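Local coordinates for protein putative cellulase CEL6 (Mycobacterium tuberculosis, PDB 1UP2) that probably hydrolyses the beta-1,4-glucosidic bonds of cellulose as a family 6 endoglucanase, and here carries glucose-isofagomine units in its substrate cleft, at residues S41-Q46 and T74-P79; H161-S166 and T195-G200. All blocks are in the same frame, centred on the assembly; numbering follows the deposited sequence.

Contact 1: residues S41-Q46 and T74-P79. With BGC (beta-D-glucopyranose), chain E; IFM (5-hydroxymethyl-3,4-dihydroxypiperidine), chain D.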
loop_
_atom_site.group_PDB
_atom_site.type_symbol
_atom_site.label_atom_id
_atom_site.label_comp_id
_atom_site.label_asym_id
_atom_site.label_seq_id
_atom_site.Cartn_x
_atom_site.Cartn_y
_atom_site.Cartn_z
ATOM N N SER A 41 -0.727 6.843 1.738
ATOM C CA SER A 41 -1.192 5.917 2.753
ATOM C C SER A 41 -0.309 5.929 3.989
ATOM O O SER A 41 0.898 6.195 3.937
ATOM C CB SER A 41 -1.357 4.500 2.185
ATOM O OG SER A 41 -0.105 3.847 2.153
ATOM N N TYR A 42 -0.941 5.617 5.109
ATOM C CA TYR A 42 -0.324 5.652 6.438
ATOM C C TYR A 42 -0.091 4.179 6.850
ATOM O O TYR A 42 -1.024 3.389 6.931
ATOM C CB TYR A 42 -1.315 6.379 7.338
ATOM C CG TYR A 42 -1.046 6.425 8.803
ATOM C CD1 TYR A 42 -0.077 7.235 9.324
ATOM C CD2 TYR A 42 -1.884 5.752 9.683
ATOM C CE1 TYR A 42 0.107 7.312 10.707
ATOM C CE2 TYR A 42 -1.722 5.848 11.041
ATOM C CZ TYR A 42 -0.737 6.625 11.545
ATOM O OH TYR A 42 -0.597 6.682 12.915
ATOM N N TRP A 43 1.172 3.805 7.002
ATOM C CA TRP A 43 1.553 2.403 7.188
ATOM C C TRP A 43 1.606 2.030 8.677
ATOM O O TRP A 43 2.232 2.728 9.498
ATOM C CB TRP A 43 2.927 2.117 6.570
ATOM C CG TRP A 43 2.978 2.156 5.077
ATOM C CD1 TRP A 43 2.721 3.235 4.294
ATOM C CD2 TRP A 43 3.355 1.103 4.182
ATOM N NE1 TRP A 43 2.876 2.920 2.972
ATOM C CE2 TRP A 43 3.292 1.630 2.865
ATOM C CE3 TRP A 43 3.760 -0.222 4.349
ATOM C CZ2 TRP A 43 3.604 0.898 1.747
ATOM C CZ3 TRP A 43 4.075 -0.967 3.213
ATOM C CH2 TRP A 43 4.011 -0.399 1.928
ATOM N N LEU A 44 0.986 0.905 9.013
ATOM C CA LEU A 44 1.040 0.368 10.359
ATOM C C LEU A 44 1.686 -1.011 10.349
ATOM O O LEU A 44 1.409 -1.830 9.488
ATOM C CB LEU A 44 -0.357 0.263 10.932
ATOM C CG LEU A 44 -1.109 1.614 11.057
ATOM C CD1 LEU A 44 -2.560 1.413 11.459
ATOM C CD2 LEU A 44 -0.443 2.498 12.050
ATOM N N ASP A 45 2.522 -1.262 11.335
ATOM C CA ASP A 45 3.133 -2.570 11.473
ATOM C C ASP A 45 3.271 -2.945 12.932
ATOM O O ASP A 45 2.491 -2.476 13.755
ATOM C CB ASP A 45 4.445 -2.603 10.697
ATOM C CG ASP A 45 5.503 -1.670 11.264
ATOM O OD1 ASP A 45 5.289 -0.974 12.304
ATOM O OD2 ASP A 45 6.595 -1.581 10.676
ATOM N N GLN A 46 4.215 -3.837 13.236
ATOM C CA GLN A 46 4.423 -4.328 14.589
ATOM C C GLN A 46 4.921 -3.317 15.639
ATOM O O GLN A 46 4.904 -3.615 16.827
ATOM C CB GLN A 46 5.281 -5.619 14.592
ATOM C CG GLN A 46 6.804 -5.450 14.425
ATOM C CD GLN A 46 7.210 -4.816 13.096
ATOM O OE1 GLN A 46 6.623 -5.099 12.056
ATOM N NE2 GLN A 46 8.201 -3.931 13.138
ATOM N N THR A 74 -2.241 1.417 5.320
ATOM C CA THR A 74 -1.613 0.199 4.850
ATOM C C THR A 74 -1.198 -0.666 6.033
ATOM O O THR A 74 -0.442 -0.220 6.942
ATOM C CB THR A 74 -0.398 0.553 3.997
ATOM O OG1 THR A 74 -0.828 1.322 2.859
ATOM C CG2 THR A 74 0.271 -0.715 3.409
ATOM N N LEU A 75 -1.690 -1.902 6.015
ATOM C CA LEU A 75 -1.372 -2.894 7.022
ATOM C C LEU A 75 -0.193 -3.719 6.560
ATOM O O LEU A 75 -0.250 -4.377 5.528
ATOM C CB LEU A 75 -2.603 -3.758 7.317
ATOM C CG LEU A 75 -3.835 -3.012 7.843
ATOM C CD1 LEU A 75 -4.899 -4.051 8.237
ATOM C CD2 LEU A 75 -3.513 -2.028 9.023
ATOM N N TYR A 76 0.895 -3.676 7.315
ATOM C CA TYR A 76 2.154 -4.305 6.919
ATOM C C TYR A 76 2.794 -5.005 8.124
ATOM O O TYR A 76 3.910 -4.685 8.528
ATOM C CB TYR A 76 3.097 -3.245 6.296
ATOM C CG TYR A 76 4.286 -3.769 5.548
ATOM C CD1 TYR A 76 4.174 -4.831 4.614
ATOM C CD2 TYR A 76 5.548 -3.163 5.702
ATOM C CE1 TYR A 76 5.283 -5.312 3.933
ATOM C CE2 TYR A 76 6.666 -3.674 5.047
ATOM C CZ TYR A 76 6.529 -4.736 4.159
ATOM O OH TYR A 76 7.662 -5.192 3.485
ATOM N N GLY A 77 2.058 -5.951 8.713
ATOM C CA GLY A 77 2.502 -6.636 9.906
ATOM C C GLY A 77 2.563 -8.165 9.810
ATOM O O GLY A 77 2.698 -8.828 10.847
ATOM N N ILE A 78 2.492 -8.719 8.604
ATOM C CA ILE A 78 2.375 -10.180 8.437
ATOM C C ILE A 78 3.591 -10.896 9.005
ATOM O O ILE A 78 4.718 -10.390 8.889
ATOM C CB ILE A 78 2.184 -10.553 6.952
ATOM C CG1 ILE A 78 1.534 -11.927 6.773
ATOM C CG2 ILE A 78 3.505 -10.497 6.181
ATOM C CD1 ILE A 78 0.071 -11.990 7.171
ATOM N N PRO A 79 3.387 -12.039 9.658
ATOM C CA PRO A 79 4.532 -12.814 10.107
ATOM C C PRO A 79 5.438 -13.156 8.934
ATOM O O PRO A 79 4.960 -13.432 7.835
ATOM C CB PRO A 79 3.879 -14.061 10.740
ATOM C CG PRO A 79 2.574 -13.557 11.247
ATOM C CD PRO A 79 2.129 -12.619 10.153
HETATM C C2 BGC E . 8.826 -0.012 4.906
HETATM C C3 BGC E . 7.876 0.738 5.863
HETATM C C4 BGC E . 7.346 2.054 5.281
HETATM C C5 BGC E . 6.859 1.844 3.817
HETATM C C6 BGC E . 6.377 3.098 3.061
HETATM C C1 BGC E . 8.266 -0.046 3.488
HETATM O O2 BGC E . 9.181 -1.319 5.368
HETATM O O3 BGC E . 8.493 0.951 7.119
HETATM O O4 BGC E . 6.310 2.494 6.141
HETATM O O5 BGC E . 7.899 1.251 3.059
HETATM O O6 BGC E . 7.474 3.941 2.731
HETATM O O4 IFM D . 9.270 -0.539 2.626
HETATM C C4 IFM D . 8.730 -1.078 1.408
HETATM C C3 IFM D . 9.819 -0.884 0.386
HETATM O O3 IFM D . 9.813 0.474 -0.061
HETATM C C2 IFM D . 9.706 -1.881 -0.758
HETATM N N IFM D . 9.840 -3.273 -0.314
HETATM C C1 IFM D . 9.388 -3.562 1.044
HETATM C C5 IFM D . 8.346 -2.566 1.595
HETATM C C6 IFM D . 6.950 -2.860 1.071
HETATM O O6 IFM D . 6.743 -2.404 -0.243
#

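Contact 2: residues H161-S166 and T195-G200. With IFM (5-hydroxymethyl-3,4-dihydroxypiperidine), chain B; BGC (beta-D-glucopyranose), chain C; SO4 (sulfate ion), chain G.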
loop_
_atom_site.group_PDB
_atom_site.type_symbol
_atom_site.label_atom_id
_atom_site.label_comp_id
_atom_site.label_asym_id
_atom_site.label_seq_id
_atom_site.Cartn_x
_atom_site.Cartn_y
_atom_site.Cartn_z
ATOM N N HIS A 161 2.120 -7.286 -8.671
ATOM C CA HIS A 161 2.202 -6.469 -9.885
ATOM C C HIS A 161 2.303 -7.349 -11.125
ATOM O O HIS A 161 2.435 -8.566 -11.057
ATOM C CB HIS A 161 3.356 -5.421 -9.836
ATOM C CG HIS A 161 4.723 -6.013 -9.676
ATOM N ND1 HIS A 161 5.265 -6.909 -10.577
ATOM C CD2 HIS A 161 5.668 -5.809 -8.735
ATOM C CE1 HIS A 161 6.467 -7.263 -10.160
ATOM N NE2 HIS A 161 6.733 -6.613 -9.044
ATOM N N SER A 162 2.238 -6.687 -12.269
ATOM C CA SER A 162 2.095 -7.322 -13.552
ATOM C C SER A 162 3.294 -8.157 -13.963
ATOM O O SER A 162 3.215 -8.880 -14.961
ATOM C CB SER A 162 1.783 -6.244 -14.595
ATOM O OG SER A 162 2.927 -5.393 -14.681
ATOM N N ARG A 163 4.409 -8.052 -13.244
ATOM C CA ARG A 163 5.593 -8.840 -13.532
ATOM C C ARG A 163 6.031 -9.730 -12.380
ATOM O O ARG A 163 7.179 -10.143 -12.296
ATOM C CB ARG A 163 6.730 -7.916 -14.001
ATOM C CG ARG A 163 6.342 -7.334 -15.330
ATOM C CD ARG A 163 7.446 -6.781 -16.131
ATOM N NE ARG A 163 6.917 -5.802 -17.098
ATOM C CZ ARG A 163 7.712 -5.029 -17.838
ATOM N NH1 ARG A 163 9.039 -5.171 -17.772
ATOM N NH2 ARG A 163 7.213 -4.130 -18.662
ATOM N N TRP A 164 5.084 -10.086 -11.530
ATOM C CA TRP A 164 5.350 -10.957 -10.394
ATOM C C TRP A 164 4.628 -12.297 -10.650
ATOM O O TRP A 164 5.098 -13.093 -11.476
ATOM C CB TRP A 164 4.946 -10.256 -9.080
ATOM C CG TRP A 164 5.625 -10.766 -7.888
ATOM C CD1 TRP A 164 6.192 -12.000 -7.739
ATOM C CD2 TRP A 164 5.804 -10.090 -6.635
ATOM N NE1 TRP A 164 6.712 -12.126 -6.479
ATOM C CE2 TRP A 164 6.502 -10.968 -5.782
ATOM C CE3 TRP A 164 5.471 -8.814 -6.151
ATOM C CZ2 TRP A 164 6.847 -10.630 -4.463
ATOM C CZ3 TRP A 164 5.799 -8.479 -4.840
ATOM C CH2 TRP A 164 6.481 -9.382 -4.009
ATOM N N LEU A 165 3.527 -12.588 -9.961
ATOM C CA LEU A 165 2.715 -13.748 -10.351
ATOM C C LEU A 165 1.849 -13.445 -11.560
ATOM O O LEU A 165 1.520 -12.290 -11.873
ATOM C CB LEU A 165 1.777 -14.216 -9.200
ATOM C CG LEU A 165 2.412 -14.475 -7.826
ATOM C CD1 LEU A 165 1.377 -15.191 -6.912
ATOM C CD2 LEU A 165 3.729 -15.211 -7.874
ATOM N N SER A 166 1.412 -14.516 -12.216
ATOM C CA SER A 166 0.485 -14.394 -13.303
ATOM C C SER A 166 -0.878 -14.009 -12.759
ATOM O O SER A 166 -1.167 -14.140 -11.553
ATOM C CB SER A 166 0.371 -15.721 -14.061
ATOM O OG SER A 166 -0.258 -16.704 -13.265
ATOM N N THR A 195 1.086 2.673 -15.359
ATOM C CA THR A 195 -0.318 2.572 -15.060
ATOM C C THR A 195 -1.037 1.722 -16.115
ATOM O O THR A 195 -1.855 0.873 -15.753
ATOM C CB THR A 195 -0.904 3.982 -14.957
ATOM O OG1 THR A 195 -0.342 4.648 -13.822
ATOM C CG2 THR A 195 -2.392 3.986 -14.700
ATOM N N ASP A 196 -0.702 1.920 -17.398
ATOM C CA ASP A 196 -1.298 1.137 -18.499
ATOM C C ASP A 196 -1.079 -0.356 -18.318
ATOM O O ASP A 196 -2.004 -1.179 -18.510
ATOM C CB ASP A 196 -0.670 1.516 -19.834
ATOM C CG ASP A 196 -1.207 2.788 -20.387
ATOM O OD1 ASP A 196 -2.284 3.266 -19.919
ATOM O OD2 ASP A 196 -0.621 3.366 -21.327
ATOM N N GLU A 197 0.139 -0.711 -17.967
ATOM C CA GLU A 197 0.463 -2.112 -17.771
ATOM C C GLU A 197 -0.360 -2.691 -16.636
ATOM O O GLU A 197 -0.824 -3.844 -16.702
ATOM C CB GLU A 197 1.950 -2.331 -17.508
ATOM C CG GLU A 197 2.285 -3.808 -17.547
ATOM C CD GLU A 197 3.773 -4.120 -17.516
ATOM O OE1 GLU A 197 4.592 -3.387 -18.119
ATOM O OE2 GLU A 197 4.121 -5.107 -16.832
ATOM N N GLU A 198 -0.478 -1.915 -15.566
ATOM C CA GLU A 198 -1.152 -2.411 -14.373
ATOM C C GLU A 198 -2.654 -2.500 -14.588
ATOM O O GLU A 198 -3.305 -3.372 -13.997
ATOM C CB GLU A 198 -0.808 -1.574 -13.137
ATOM C CG GLU A 198 0.674 -1.587 -12.741
ATOM C CD GLU A 198 1.316 -2.948 -12.952
ATOM O OE1 GLU A 198 1.209 -3.784 -12.037
ATOM O OE2 GLU A 198 1.957 -3.196 -14.011
ATOM N N ILE A 199 -3.202 -1.624 -15.428
ATOM C CA ILE A 199 -4.611 -1.689 -15.767
ATOM C C ILE A 199 -4.935 -3.001 -16.501
ATOM O O ILE A 199 -5.923 -3.676 -16.177
ATOM C CB ILE A 199 -5.048 -0.440 -16.608
ATOM C CG1 ILE A 199 -5.209 0.766 -15.704
ATOM C CG2 ILE A 199 -6.363 -0.704 -17.334
ATOM C CD1 ILE A 199 -5.339 2.069 -16.489
ATOM N N GLY A 200 -4.114 -3.384 -17.475
ATOM C CA GLY A 200 -4.353 -4.602 -18.224
ATOM C C GLY A 200 -4.310 -5.825 -17.318
ATOM O O GLY A 200 -5.172 -6.729 -17.404
HETATM O O4 IFM B . 10.600 -8.354 -5.278
HETATM C C4 IFM B . 9.924 -9.092 -6.305
HETATM C C3 IFM B . 9.887 -8.265 -7.582
HETATM O O3 IFM B . 9.016 -7.142 -7.399
HETATM C C2 IFM B . 9.400 -9.085 -8.783
HETATM N N IFM B . 10.079 -10.374 -8.895
HETATM C C1 IFM B . 10.091 -11.190 -7.680
HETATM C C5 IFM B . 10.681 -10.400 -6.516
HETATM C C6 IFM B . 10.620 -11.171 -5.185
HETATM O O6 IFM B . 11.181 -12.464 -5.354
HETATM C C2 BGC C . 10.538 -7.387 -3.100
HETATM C C3 BGC C . 9.654 -6.627 -2.115
HETATM C C4 BGC C . 9.076 -5.366 -2.782
HETATM C C5 BGC C . 8.409 -5.712 -4.100
HETATM C C6 BGC C . 7.932 -4.451 -4.842
HETATM C C1 BGC C . 9.755 -7.651 -4.374
HETATM O O2 BGC C . 11.110 -8.567 -2.543
HETATM O O3 BGC C . 10.415 -6.263 -0.970
HETATM O O4 BGC C . 8.151 -4.731 -1.919
HETATM O O5 BGC C . 9.326 -6.411 -4.939
HETATM O O6 BGC C . 7.224 -4.873 -5.988
HETATM S S SO4 G . 10.481 -2.066 -19.634
HETATM O O1 SO4 G . 11.136 -2.972 -18.673
HETATM O O2 SO4 G . 10.968 -0.687 -19.359
HETATM O O3 SO4 G . 9.013 -2.119 -19.565
HETATM O O4 SO4 G . 10.873 -2.465 -21.013
#

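Contact 1: residues S41-Q46 and T74-P79
W43 lies flat between T74 and a bound glucose, and its side chain can be followed outward from the strand. CB of W43 passes O4 of the glucose at 3.4 Å; with CG anti to the carbonyl carbon (chi1 -69°) the indole runs alongside T74. On one face, CG2 of T74 sits over the six-membered ring of W43, 3.6 Å from its centroid, a CH-pi contact. Across the opposite face lies the glucose, and its C6 comes 3.4 Å from CE2 of W43. NE1 of W43 is hydrogen-bonded to the carbonyl O of I260. At the far rim CZ3 of W43 turns edge-on to the face of Y76, 3.6 Å from CD2, in a T-shaped pair with planes at 88°; CH2 ends near C6 of the piperidine sugar mimic isofagomine. Y76 brings OH to within 3.3 Å of C5 of the isofagomine ring.

Underneath, the backbones pair in parallel. T74 N donates to Y42 O, L44 N to T74 O, and Y76 N reaches L44 O at 2.9 Å. T74 OG1 gives its proton to S41 OG at 2.7 Å. This is the first beta-alpha-beta unit of the family 6 barrel, whose first strand offers W43 as a platform to a glucose, consistent with a cellulase sugar subsite.

Contact 2: residues H161-S166 and T195-G200
R163 meets E197 side-on, guanidinium against carboxylate, with the two planes only 8° apart although the side chains themselves cross at about a right angle. NE of R163 bonds OE2 of E197 at 2.9 Å and NH2 bonds OE1 at 2.8 Å, each oxygen using its syn lone pair. An extended glutamate chain, CG anti to the backbone N (chi1 -170°), carries the carboxylate out from the helix to this edge. The guanidinium also holds a sulfate, probably from the crystallisation liquor, through NH1 and NH2.

S162 projects toward the helix between two acids. OG of S162 lies 2.5 Å from OE2 of E197 and equally close to OE2 of E198, both very short; one hydroxyl proton cannot serve both carboxylates, so its acceptor is not settled. E198 bends at chi2, which brings its carboxylate back to the turn; there OE1 of E198 accepts S162 N at 3.1 Å through its syn lone pair.

H161 turns its ring from the helix toward the sugars. ND1 accepts R163 N in the ring plane, fixing the imidazole's rotation, and NE2 of H161 donates to O3 of isofagomine at 2.9 Å, nearly straight at 169°. W164 lays one face against that same isofagomine. A type I turn, H161 to W164, is thus pinned by its second and third residues to the first turn of helix 195-208, while its first and last line a sugar-binding subsite of the cleft.

How the contacts relate
From the N terminus, the chain runs through strand 42-44 and helix 50-66 and returns along strand 72-75, where contact 1 closes the first beta-alpha-beta crossover. Helix 94-108, strand 113-117, helix 130-147 and strand 153-158 follow before contact 2 opens. That contact closes a later excursion, through helix 167-176 and strand 184-187, when helix 195-208 meets the loop after strand 153-158. The two closures are in series, neither nested nor crossing. Contact 1 joins two neighbouring strands at one edge of the seven-stranded parallel sheet; contact 2 ties a loop to a helix farther along the barrel. Their centres lie 23 Å apart, yet both border the row of bound glucose and isofagomine units, at different stations.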